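Local coordinates for protein processed glycerol phosphate lipoteichoic acid synthase 2 (Bacillus subtilis, PDB 2W8D) that is a lipoteichoic acid synthase-type enzyme whose C-terminal domain has a sulfatase-like fold of the alkaline phosphatase clan and holds a magnesium ion, at residues E381-L384 against V385-E388; L196-H199 against F200-M204. All coordinates share one frame; numbering follows the deposited sequence.

Contact 1: residues E381-L384 against V385-E388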
ATOM      1  N   GLU A 381     -24.870   3.467   1.772  1.00 18.75           N
ATOM      2  CA  GLU A 381     -23.436   3.342   1.558  1.00 18.55           C
ATOM      3  C   GLU A 381     -22.690   4.456   2.257  1.00 17.97           C
ATOM      4  O   GLU A 381     -21.646   4.221   2.877  1.00 18.26           O
ATOM      5  CB  GLU A 381     -23.046   3.292   0.062  1.00 17.98           C
ATOM      6  CG  GLU A 381     -23.612   2.066  -0.682  1.00 19.30           C
ATOM      7  CD  GLU A 381     -22.856   1.717  -1.984  1.00 20.80           C
ATOM      8  OE1 GLU A 381     -21.933   2.462  -2.380  1.00 20.76           O
ATOM      9  OE2 GLU A 381     -23.187   0.680  -2.615  1.00 20.79           O
ATOM     10  N   ASP A 382     -23.197   5.675   2.139  1.00 17.17           N
ATOM     11  CA  ASP A 382     -22.570   6.814   2.803  1.00 16.34           C
ATOM     12  C   ASP A 382     -22.459   6.576   4.327  1.00 15.23           C
ATOM     13  O   ASP A 382     -21.406   6.844   4.921  1.00 13.71           O
ATOM     14  CB  ASP A 382     -23.346   8.087   2.489  1.00 17.26           C
ATOM     15  CG  ASP A 382     -22.767   9.308   3.189  1.00 21.37           C
ATOM     16  OD1 ASP A 382     -23.435   9.831   4.144  1.00 25.28           O
ATOM     17  OD2 ASP A 382     -21.658   9.731   2.780  1.00 22.05           O
ATOM     18  N   SER A 383     -23.531   6.059   4.941  1.00 13.73           N
ATOM     19  CA  SER A 383     -23.511   5.713   6.374  1.00 14.16           C
ATOM     20  C   SER A 383     -22.475   4.653   6.731  1.00 12.96           C
ATOM     21  O   SER A 383     -21.872   4.739   7.781  1.00 12.06           O
ATOM     22  CB  SER A 383     -24.885   5.233   6.872  1.00 13.98           C
ATOM     23  OG  SER A 383     -25.890   6.201   6.582  1.00 17.81           O
ATOM     24  N   LEU A 384     -22.314   3.644   5.873  1.00 12.48           N
ATOM     25  CA  LEU A 384     -21.329   2.599   6.099  1.00 13.00           C
ATOM     26  C   LEU A 384     -19.933   3.225   6.133  1.00 12.40           C
ATOM     27  O   LEU A 384     -19.118   2.881   6.998  1.00 11.99           O
ATOM     28  CB  LEU A 384     -21.413   1.471   5.040  1.00 13.19           C
ATOM     29  CG  LEU A 384     -22.566   0.447   5.131  1.00 13.97           C
ATOM     30  CD1 LEU A 384     -22.601  -0.433   3.917  1.00 14.66           C
ATOM     31  CD2 LEU A 384     -22.472  -0.443   6.363  1.00 13.86           C
ATOM     32  N   VAL A 385     -19.687   4.158   5.213  1.00 12.48           N
ATOM     33  CA  VAL A 385     -18.410   4.884   5.122  1.00 12.93           C
ATOM     34  C   VAL A 385     -18.119   5.695   6.396  1.00 13.93           C
ATOM     35  O   VAL A 385     -17.054   5.537   6.990  1.00 13.47           O
ATOM     36  CB  VAL A 385     -18.330   5.792   3.854  1.00 13.55           C
ATOM     37  CG1 VAL A 385     -17.092   6.771   3.892  1.00 12.51           C
ATOM     38  CG2 VAL A 385     -18.318   4.938   2.575  1.00 12.17           C
ATOM     39  N   LYS A 386     -19.087   6.519   6.824  1.00 14.46           N
ATOM     40  CA  LYS A 386     -18.938   7.365   8.000  1.00 14.99           C
ATOM     41  C   LYS A 386     -18.560   6.527   9.201  1.00 14.73           C
ATOM     42  O   LYS A 386     -17.566   6.839   9.863  1.00 14.98           O
ATOM     43  CB  LYS A 386     -20.208   8.200   8.269  1.00 15.57           C
ATOM     44  CG  LYS A 386     -20.375   9.359   7.253  1.00 18.36           C
ATOM     45  CD  LYS A 386     -21.618  10.234   7.503  1.00 23.99           C
ATOM     46  CE  LYS A 386     -22.932   9.401   7.524  1.00 24.50           C
ATOM     47  NZ  LYS A 386     -24.193  10.177   7.306  1.00 25.21           N
ATOM     48  N   LYS A 387     -19.344   5.472   9.452  1.00 14.26           N
ATOM     49  CA  LYS A 387     -19.105   4.511  10.517  1.00 14.64           C
ATOM     50  C   LYS A 387     -17.727   3.824  10.417  1.00 15.15           C
ATOM     51  O   LYS A 387     -17.017   3.720  11.425  1.00 15.35           O
ATOM     52  CB  LYS A 387     -20.212   3.459  10.559  1.00 14.72           C
ATOM     53  CG  LYS A 387     -21.282   3.726  11.591  1.00 16.98           C
ATOM     54  CD  LYS A 387     -22.573   3.059  11.181  1.00 20.96           C
ATOM     55  CE  LYS A 387     -23.745   3.550  12.025  1.00 22.15           C
ATOM     56  NZ  LYS A 387     -24.902   3.824  11.137  1.00 22.57           N
ATOM     57  N   GLU A 388     -17.336   3.378   9.218  1.00 15.13           N
ATOM     58  CA  GLU A 388     -16.034   2.737   9.045  1.00 15.03           C
ATOM     59  C   GLU A 388     -14.931   3.699   9.479  1.00 15.28           C
ATOM     60  O   GLU A 388     -14.060   3.335  10.255  1.00 16.51           O
ATOM     61  CB  GLU A 388     -15.822   2.203   7.603  1.00 15.21           C
ATOM     62  CG  GLU A 388     -14.449   1.510   7.385  1.00 15.24           C
ATOM     63  CD  GLU A 388     -14.331   0.622   6.127  1.00 16.48           C
ATOM     64  OE1 GLU A 388     -15.349   0.028   5.681  1.00 14.80           O
ATOM     65  OE2 GLU A 388     -13.180   0.486   5.613  1.00 16.64           O
TER
HETATM   66  O   HOH W   1     -25.499   8.691   5.397  1.00 22.32           O
HETATM   67  O   HOH W   2     -23.367   6.194   9.881  1.00 29.15           O

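Contact 2: residues L196-H199 against F200-M204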
ATOM      1  N   LEU A 196      12.051   4.922  -3.919  1.00 17.84           N
ATOM      2  CA  LEU A 196      12.268   6.373  -3.885  1.00 17.64           C
ATOM      3  C   LEU A 196      12.245   7.094  -5.231  1.00 18.06           C
ATOM      4  O   LEU A 196      11.949   8.303  -5.271  1.00 18.65           O
ATOM      5  CB  LEU A 196      13.663   6.652  -3.318  1.00 17.32           C
ATOM      6  CG  LEU A 196      13.684   6.789  -1.804  1.00 19.45           C
ATOM      7  CD1 LEU A 196      15.089   6.986  -1.287  1.00 18.01           C
ATOM      8  CD2 LEU A 196      12.710   7.908  -1.347  1.00 18.98           C
ATOM      9  N   SER A 197      12.639   6.393  -6.299  1.00 17.64           N
ATOM     10  CA  SER A 197      13.001   7.006  -7.561  1.00 17.81           C
ATOM     11  C   SER A 197      11.822   7.661  -8.297  1.00 18.66           C
ATOM     12  O   SER A 197      12.015   8.677  -8.937  1.00 18.48           O
ATOM     13  CB  SER A 197      13.675   5.979  -8.487  1.00 18.34           C
ATOM     14  OG  SER A 197      15.062   5.780  -8.180  1.00 19.79           O
ATOM     15  N   ASN A 198      10.612   7.107  -8.203  1.00 18.38           N
ATOM     16  CA  ASN A 198       9.479   7.700  -8.928  1.00 19.61           C
ATOM     17  C   ASN A 198       8.799   8.829  -8.130  1.00 20.34           C
ATOM     18  O   ASN A 198       7.576   8.801  -7.924  1.00 20.30           O
ATOM     19  CB  ASN A 198       8.459   6.625  -9.349  1.00 18.71           C
ATOM     20  CG  ASN A 198       7.523   7.099 -10.431  1.00 20.14           C
ATOM     21  OD1 ASN A 198       7.956   7.734 -11.409  1.00 20.51           O
ATOM     22  ND2 ASN A 198       6.229   6.785 -10.285  1.00 17.01           N
ATOM     23  N   HIS A 199       9.602   9.795  -7.670  1.00 21.02           N
ATOM     24  CA  HIS A 199       9.134  10.931  -6.855  1.00 21.44           C
ATOM     25  C   HIS A 199       8.957  12.152  -7.718  1.00 20.74           C
ATOM     26  O   HIS A 199       9.758  12.382  -8.620  1.00 20.24           O
ATOM     27  CB  HIS A 199      10.133  11.268  -5.732  1.00 22.65           C
ATOM     28  CG  HIS A 199       9.667  10.861  -4.363  1.00 27.24           C
ATOM     29  ND1 HIS A 199      10.357   9.958  -3.574  1.00 30.65           N
ATOM     30  CD2 HIS A 199       8.565  11.217  -3.649  1.00 30.27           C
ATOM     31  CE1 HIS A 199       9.715   9.794  -2.429  1.00 32.13           C
ATOM     32  NE2 HIS A 199       8.624  10.543  -2.451  1.00 31.93           N
ATOM     33  N   PHE A 200       7.867  12.908  -7.479  1.00 20.30           N
ATOM     34  CA  PHE A 200       7.648  14.224  -8.088  1.00 19.10           C
ATOM     35  C   PHE A 200       8.925  15.082  -7.992  1.00 19.09           C
ATOM     36  O   PHE A 200       9.584  15.040  -6.976  1.00 19.35           O
ATOM     37  CB  PHE A 200       6.534  14.907  -7.296  1.00 19.24           C
ATOM     38  CG  PHE A 200       6.118  16.227  -7.850  1.00 19.50           C
ATOM     39  CD1 PHE A 200       5.046  16.306  -8.753  1.00 17.68           C
ATOM     40  CD2 PHE A 200       6.802  17.408  -7.479  1.00 18.96           C
ATOM     41  CE1 PHE A 200       4.651  17.556  -9.285  1.00 19.84           C
ATOM     42  CE2 PHE A 200       6.419  18.661  -8.015  1.00 18.75           C
ATOM     43  CZ  PHE A 200       5.335  18.735  -8.910  1.00 19.28           C
ATOM     44  N   PRO A 201       9.280  15.863  -9.032  1.00 19.10           N
ATOM     45  CA  PRO A 201       8.704  16.095 -10.369  1.00 20.10           C
ATOM     46  C   PRO A 201       9.080  15.035 -11.422  1.00 21.06           C
ATOM     47  O   PRO A 201       8.859  15.275 -12.589  1.00 20.38           O
ATOM     48  CB  PRO A 201       9.315  17.441 -10.776  1.00 19.46           C
ATOM     49  CG  PRO A 201      10.711  17.359 -10.196  1.00 20.14           C
ATOM     50  CD  PRO A 201      10.478  16.689  -8.825  1.00 19.46           C
ATOM     51  N   PHE A 202       9.636  13.888 -11.013  1.00 22.80           N
ATOM     52  CA  PHE A 202       9.797  12.718 -11.918  1.00 24.95           C
ATOM     53  C   PHE A 202      10.935  12.806 -12.967  1.00 26.23           C
ATOM     54  O   PHE A 202      11.005  11.996 -13.894  1.00 26.64           O
ATOM     55  CB  PHE A 202       8.455  12.382 -12.611  1.00 23.88           C
ATOM     56  CG  PHE A 202       7.310  12.201 -11.650  1.00 24.09           C
ATOM     57  CD1 PHE A 202       7.336  11.189 -10.706  1.00 21.74           C
ATOM     58  CD2 PHE A 202       6.205  13.037 -11.700  1.00 22.57           C
ATOM     59  CE1 PHE A 202       6.317  11.031  -9.828  1.00 23.15           C
ATOM     60  CE2 PHE A 202       5.148  12.878 -10.825  1.00 21.74           C
ATOM     61  CZ  PHE A 202       5.183  11.891  -9.885  1.00 23.64           C
ATOM     62  N   GLY A 203      11.819  13.779 -12.851  1.00 28.55           N
ATOM     63  CA  GLY A 203      13.011  13.750 -13.727  1.00 32.62           C
ATOM     64  C   GLY A 203      13.775  12.440 -13.501  1.00 35.01           C
ATOM     65  O   GLY A 203      13.737  11.863 -12.409  1.00 35.76           O
HETATM   66  N   MSE A 204      14.423  11.919 -14.525  1.00 37.42           N
HETATM   67  CA  MSE A 204      15.437  10.878 -14.282  1.00 40.01           C
HETATM   68  C   MSE A 204      16.671  11.328 -15.041  1.00 39.84           C
HETATM   69  O   MSE A 204      16.545  12.034 -16.033  1.00 39.74           O
HETATM   70  CB  MSE A 204      14.964   9.466 -14.700  1.00 40.83           C
HETATM   71  CG  MSE A 204      15.451   8.314 -13.777  1.00 45.52           C
HETATM   72 SE   MSE A 204      14.467   7.991 -12.041  1.00 55.98          SE
HETATM   73  CE  MSE A 204      16.039   7.623 -10.909  1.00 54.47           C
TER

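Contact 1: residues E381-L384 against V385-E388
The first turns of helix 380-397 carry an i to i+4 salt bridge along one side, between D382 and K386. K386 NZ lies 3.3 Å from D382 OD1, and as a hydrogen bond this is weak. The lysine sends CG back beside its own backbone N, toward the preceding turn, and a bend at chi3 (-56°) curls the amine round to the carboxylate, the two chains crossing at a slant. D382 takes the other branch, with CG trans to its backbone N (chi1 178°).

A water reinforces the bridge: it donates to D382 OD1 at 2.7 Å, accepts from K386 NZ at 2.7 Å, and also bonds to S383 OG at 2.8 Å, so three side chains meet at one solvent molecule. The other carboxylate oxygen, D382 OD2, makes a salt bridge to K358 from the antiparallel sheet beside the helix; flanked by two lysines, the acid is probably kept ionised.

Underneath runs ordinary alpha-helical bonding, from V385, K386, K387 and E388 N back to the carbonyls of E381, D382, S383 and L384. K386 N, for example, reaches D382 O at 3.0 Å. On the buried side V385 lays CG2 against E381 O, its side chain packing on F351 and P345. E381 turns its acid end to S353 and E388 to Y96 and R341, so this face packs on the small antiparallel sheet and, through E388, also meets residues beyond it.

On the solvent side, K387 reaches back to the preceding turn through a second water, which accepts from K387 NZ at 3.1 Å and donates to S383 O at 3.0 Å, the same carbonyl that already receives K387 N.

Contact 2: residues L196-H199 against F200-M204
At the rim of the magnesium site, H199 and F202 close a type VI beta turn, with a cis peptide before P201. F202 N donates to H199 O at 2.8 Å, though the bond is bent (133°). Just upstream, N198 is the centre of an inverse gamma turn, so two tight turns follow each other, with H199 at their junction and its side chain about 4 Å from the magnesium ion.

That ring is held from both nitrogens. ND1 of H199 donates to L196 O at 2.9 Å, with the carbonyl oxygen tilted out of the ring plane, while NE2 is hydrogen-bonded to the phosphate of the phosphothreonine at position 84, one of the magnesium-site residues. Y167 stacks on the imidazole.

F202 folds back against the first turn, its CG beside the backbone N (chi1 -53°). N198 O meets the ring edge in plane, 3.2 Å from F202 CE1, and CA of F200 sits over the centre of one face, 3.7 Å above it. The N198 amide is turned 38° against the ring, with N198 OD1 3.6 Å from F202 CD1; OD1 is hydrogen-bonded to S227, and ND2 to the carbonyl of E40, another metal-site residue. Farther along, the selenomethionine M204 bends so that its CE comes within 3.4 Å of S197 OG, which itself bonds to D171.

The loop leaves strand 189-194 of the central sheet and lies on helix 219-244, where Y224 meets the F202 ring edge-to-face and V220, S227 and Y230 touch F200, M204 and S197 in turn.

In the fold
After helix 6-17 the chain lays down the earlier strands of the large mixed sheet, and contact 2 falls in the loop leaving strand 189-194; later strands of that sheet, such as 251-257, follow it. Contact 1 comes much later, on helix 380-397, after the five-stranded antiparallel sheet. The two are in series, neither nested nor crossed: contact 2 closes a tight loop turn, whereas contact 1 lies within one helix and closes none. The centres of contact 1 and contact 2 are about 36 Å apart, on opposite sides of the chain's centre. Contact 2 ties the end of strand 189-194 to helix 219-244 beside the magnesium site; contact 1 fastens the late helix to the small sheet and, through Y13, to helix 6-17.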